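Local coordinates for telomere length regulator taz1 (Schizosaccharomyces pombe, PDB 4ZMI), which binds double-stranded telomeric DNA and regulates telomere length and function, its helical domain being the part described here, at residues A[114-124]-A[148-158]. Residues are numbered along the deposited sequence; the frame is centred on the assembly and turned at random.
Sequences TNKHLTLRSIV and LVIRYFGTDSN
Arg151 reaches from the last turns of helix 137-154 to His117, the N-cap residue of helix 118-130, joining two neighbouring, roughly antiparallel helices (150° between the axes of 118-124 and 148-154) of Taz1's all-helical domain, grouped by sequence with the TRF family. Polar contacts gather where one helix begins and the other ends. Arg151 NE donates to His117 NE2 at 3.1 Å, nearly straight at 169°; the imidazole nitrogen lies close to the guanidinium plane, whereas NE sits tilted off the ring plane. A bend at chi3 (67°) swings the guanidinium toward Asn115, with NH2 3.0 Å from Asn115 OD1. His117 is gripped from its other nitrogen too, ND1 bonding to Asp109 O, which fixes the ring's rotation. Were Arg151 cut back to an alanine, His117 NE2 would probably lose its donor and a gap open where the arginine now packs on Phe214 and Phe217 of helix 214-229.

Asn115 ND2 donates to Thr155 OG1, in the plane of the amide, while that same hydroxyl donates to Arg151 O and so ties the loop to the helix's last turn.

Apolar packing lies on the other side of His117. Leu148 splits its branches: CD1 slips past Val124 CG2 (3.8 Å) and lies against the backbone of Leu120 and Arg121, while CD2 meets His117 CB.

The Tyr152 ring has Lys116 extended alongside, CG at its edge, 3.8 Å from CE1. Arg121 NH2, bonded to Lys116 O, approaches obliquely; its NH1 bonds to Phe166 O, and Phe166 adds a cation-pi contact.

On the loop side, past Thr155, Asn158 ND2 donates to Thr114 O at 2.9 Å and, more weakly, to Tyr152 O.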
loop_
_atom_site.group_PDB
_atom_site.type_symbol
_atom_site.label_atom_id
_atom_site.label_comp_id
_atom_site.label_asym_id
_atom_site.label_seq_id
_atom_site.Cartn_x
_atom_site.Cartn_y
_atom_site.Cartn_z
ATOM N N THR A 114 14.326 -4.657 3.145
ATOM C CA THR A 114 15.055 -3.422 2.862
ATOM C C THR A 114 14.346 -2.243 3.534
ATOM O O THR A 114 14.867 -1.124 3.572
ATOM C CB THR A 114 15.129 -3.126 1.363
ATOM O OG1 THR A 114 13.801 -3.005 0.838
ATOM C CG2 THR A 114 15.880 -4.232 0.612
ATOM N N ASN A 115 13.150 -2.504 4.053
ATOM C CA ASN A 115 12.322 -1.474 4.674
ATOM C C ASN A 115 11.857 -0.351 3.719
ATOM O O ASN A 115 11.457 0.734 4.163
ATOM C CB ASN A 115 13.035 -0.883 5.898
ATOM C CG ASN A 115 13.361 -1.937 6.942
ATOM O OD1 ASN A 115 12.579 -2.847 7.176
ATOM N ND2 ASN A 115 14.525 -1.821 7.560
ATOM N N LYS A 116 11.920 -0.596 2.412
ATOM C CA LYS A 116 11.386 0.371 1.441
ATOM C C LYS A 116 9.856 0.382 1.418
ATOM O O LYS A 116 9.236 1.415 1.190
ATOM C CB LYS A 116 11.927 0.094 0.033
ATOM C CG LYS A 116 13.371 0.530 -0.168
ATOM C CD LYS A 116 13.824 0.147 -1.576
ATOM C CE LYS A 116 15.248 0.587 -1.849
ATOM N NZ LYS A 116 15.725 0.144 -3.191
ATOM N N HIS A 117 9.262 -0.777 1.662
ATOM C CA HIS A 117 7.815 -0.950 1.642
ATOM C C HIS A 117 7.121 -0.160 0.525
ATOM O O HIS A 117 6.211 0.627 0.778
ATOM C CB HIS A 117 7.233 -0.614 3.006
ATOM C CG HIS A 117 7.931 -1.306 4.140
ATOM N ND1 HIS A 117 7.915 -2.680 4.291
ATOM C CD2 HIS A 117 8.670 -0.821 5.163
ATOM C CE1 HIS A 117 8.613 -3.002 5.372
ATOM N NE2 HIS A 117 9.082 -1.897 5.916
ATOM N N LEU A 118 7.573 -0.365 -0.707
ATOM C CA LEU A 118 6.992 0.332 -1.857
ATOM C C LEU A 118 5.500 0.113 -1.944
ATOM O O LEU A 118 4.777 1.032 -2.282
ATOM C CB LEU A 118 7.648 -0.111 -3.163
ATOM C CG LEU A 118 9.155 0.096 -3.219
ATOM C CD1 LEU A 118 9.689 -0.463 -4.530
ATOM C CD2 LEU A 118 9.458 1.566 -3.080
ATOM N N THR A 119 5.027 -1.091 -1.626
ATOM C CA THR A 119 3.598 -1.384 -1.830
ATOM C C THR A 119 2.737 -0.730 -0.768
ATOM O O THR A 119 1.654 -0.227 -1.052
ATOM C CB THR A 119 3.300 -2.877 -1.819
ATOM O OG1 THR A 119 4.216 -3.544 -2.682
ATOM C CG2 THR A 119 1.886 -3.143 -2.291
ATOM N N LEU A 120 3.215 -0.742 0.468
ATOM C CA LEU A 120 2.500 -0.051 1.536
ATOM C C LEU A 120 2.516 1.451 1.236
ATOM O O LEU A 120 1.509 2.147 1.408
ATOM C CB LEU A 120 3.153 -0.352 2.881
ATOM C CG LEU A 120 2.871 -1.784 3.300
ATOM C CD1 LEU A 120 3.629 -2.171 4.576
ATOM C CD2 LEU A 120 1.385 -1.942 3.491
ATOM N N ARG A 121 3.651 1.949 0.747
ATOM C CA ARG A 121 3.713 3.352 0.366
ATOM C C ARG A 121 2.620 3.672 -0.658
ATOM O O ARG A 121 1.903 4.679 -0.522
ATOM C CB ARG A 121 5.080 3.717 -0.187
ATOM C CG ARG A 121 5.359 5.192 -0.073
ATOM C CD ARG A 121 6.621 5.564 -0.797
ATOM N NE ARG A 121 7.713 4.716 -0.368
ATOM C CZ ARG A 121 8.909 4.729 -0.923
ATOM N NH1 ARG A 121 9.155 5.565 -1.915
ATOM N NH2 ARG A 121 9.849 3.913 -0.476
ATOM N N SER A 122 2.475 2.799 -1.657
ATOM C CA SER A 122 1.460 2.997 -2.691
ATOM C C SER A 122 0.093 3.044 -2.060
ATOM O O SER A 122 -0.699 3.916 -2.375
ATOM C CB SER A 122 1.503 1.846 -3.710
ATOM O OG SER A 122 2.712 1.917 -4.417
ATOM N N ILE A 123 -0.196 2.079 -1.186
ATOM C CA ILE A 123 -1.541 1.991 -0.622
ATOM C C ILE A 123 -1.868 3.204 0.233
ATOM O O ILE A 123 -2.942 3.779 0.082
ATOM C CB ILE A 123 -1.749 0.690 0.160
ATOM C CG1 ILE A 123 -1.543 -0.492 -0.775
ATOM C CG2 ILE A 123 -3.150 0.620 0.762
ATOM C CD1 ILE A 123 -1.315 -1.790 -0.049
ATOM N N VAL A 124 -0.947 3.595 1.120
ATOM C CA VAL A 124 -1.146 4.798 1.933
ATOM C C VAL A 124 -1.362 6.072 1.081
ATOM O O VAL A 124 -2.277 6.836 1.342
ATOM C CB VAL A 124 0.033 5.023 2.919
ATOM C CG1 VAL A 124 -0.155 6.322 3.712
ATOM C CG2 VAL A 124 0.174 3.847 3.858
ATOM N N LEU A 148 6.422 4.920 7.539
ATOM C CA LEU A 148 7.097 4.419 6.351
ATOM C C LEU A 148 8.264 5.337 6.043
ATOM O O LEU A 148 9.317 4.890 5.616
ATOM C CB LEU A 148 6.144 4.364 5.147
ATOM C CG LEU A 148 4.948 3.449 5.375
ATOM C CD1 LEU A 148 3.950 3.570 4.225
ATOM C CD2 LEU A 148 5.474 2.023 5.506
ATOM N N VAL A 149 8.088 6.631 6.284
ATOM C CA VAL A 149 9.179 7.573 6.029
ATOM C C VAL A 149 10.370 7.283 6.953
ATOM O O VAL A 149 11.520 7.237 6.487
ATOM C CB VAL A 149 8.718 9.041 6.106
ATOM C CG1 VAL A 149 9.891 9.988 5.951
ATOM C CG2 VAL A 149 7.695 9.300 5.012
ATOM N N ILE A 150 10.088 7.035 8.236
ATOM C CA ILE A 150 11.136 6.692 9.199
ATOM C C ILE A 150 11.839 5.419 8.761
ATOM O O ILE A 150 13.070 5.369 8.695
ATOM C CB ILE A 150 10.585 6.415 10.612
ATOM C CG1 ILE A 150 9.607 7.492 11.051
ATOM C CG2 ILE A 150 11.727 6.335 11.590
ATOM C CD1 ILE A 150 10.242 8.831 11.227
ATOM N N ARG A 151 11.041 4.392 8.471
ATOM C CA ARG A 151 11.569 3.088 8.092
ATOM C C ARG A 151 12.498 3.213 6.894
ATOM O O ARG A 151 13.588 2.648 6.894
ATOM C CB ARG A 151 10.436 2.070 7.851
ATOM C CG ARG A 151 9.707 1.702 9.168
ATOM C CD ARG A 151 8.710 0.554 9.022
ATOM N NE ARG A 151 9.359 -0.718 8.727
ATOM C CZ ARG A 151 9.933 -1.487 9.650
ATOM N NH1 ARG A 151 9.953 -1.104 10.933
ATOM N NH2 ARG A 151 10.509 -2.634 9.295
ATOM N N TYR A 152 12.100 3.995 5.897
ATOM C CA TYR A 152 12.965 4.159 4.736
ATOM C C TYR A 152 14.281 4.824 5.114
ATOM O O TYR A 152 15.349 4.244 4.914
ATOM C CB TYR A 152 12.315 4.980 3.632
ATOM C CG TYR A 152 13.214 5.093 2.436
ATOM C CD1 TYR A 152 13.182 4.135 1.444
ATOM C CD2 TYR A 152 14.095 6.148 2.297
ATOM C CE1 TYR A 152 13.999 4.222 0.340
ATOM C CE2 TYR A 152 14.925 6.246 1.197
ATOM C CZ TYR A 152 14.872 5.273 0.223
ATOM O OH TYR A 152 15.680 5.336 -0.891
ATOM N N PHE A 153 14.198 6.049 5.631
ATOM C CA PHE A 153 15.394 6.856 5.876
ATOM C C PHE A 153 16.130 6.471 7.124
ATOM O O PHE A 153 17.093 7.129 7.485
ATOM C CB PHE A 153 15.061 8.328 6.002
ATOM C CG PHE A 153 14.503 8.914 4.768
ATOM C CD1 PHE A 153 13.202 9.392 4.739
ATOM C CD2 PHE A 153 15.268 8.981 3.625
ATOM C CE1 PHE A 153 12.673 9.932 3.581
ATOM C CE2 PHE A 153 14.745 9.522 2.462
ATOM C CZ PHE A 153 13.443 9.997 2.442
ATOM N N GLY A 154 15.661 5.436 7.804
ATOM C CA GLY A 154 16.342 4.971 8.999
ATOM C C GLY A 154 17.276 3.826 8.650
ATOM O O GLY A 154 18.121 3.430 9.446
ATOM N N THR A 155 17.117 3.299 7.442
ATOM C CA THR A 155 17.911 2.180 6.979
ATOM C C THR A 155 19.012 2.727 6.082
ATOM O O THR A 155 18.734 3.246 4.997
ATOM C CB THR A 155 17.018 1.182 6.216
ATOM O OG1 THR A 155 15.973 0.722 7.090
ATOM C CG2 THR A 155 17.830 -0.006 5.682
ATOM N N ASP A 156 20.261 2.618 6.533
ATOM C CA ASP A 156 21.337 3.395 5.923
ATOM C C ASP A 156 21.798 2.884 4.564
ATOM O O ASP A 156 22.539 3.565 3.860
ATOM C CB ASP A 156 22.523 3.546 6.875
ATOM C CG ASP A 156 22.337 2.767 8.161
ATOM O OD1 ASP A 156 22.131 1.534 8.071
ATOM O OD2 ASP A 156 22.384 3.387 9.252
ATOM N N SER A 157 21.356 1.694 4.191
ATOM C CA SER A 157 21.657 1.182 2.867
ATOM C C SER A 157 20.657 1.698 1.819
ATOM O O SER A 157 20.817 1.451 0.618
ATOM C CB SER A 157 21.685 -0.347 2.887
ATOM O OG SER A 157 20.703 -0.853 3.775
ATOM N N ASN A 158 19.628 2.411 2.272
ATOM C CA ASN A 158 18.656 3.022 1.358
ATOM C C ASN A 158 19.108 4.410 0.908
ATOM O O ASN A 158 19.386 5.278 1.743
ATOM C CB ASN A 158 17.254 3.080 1.989
ATOM C CG ASN A 158 16.579 1.711 2.044
ATOM O OD1 ASN A 158 16.929 0.806 1.294
ATOM N ND2 ASN A 158 15.611 1.558 2.943
#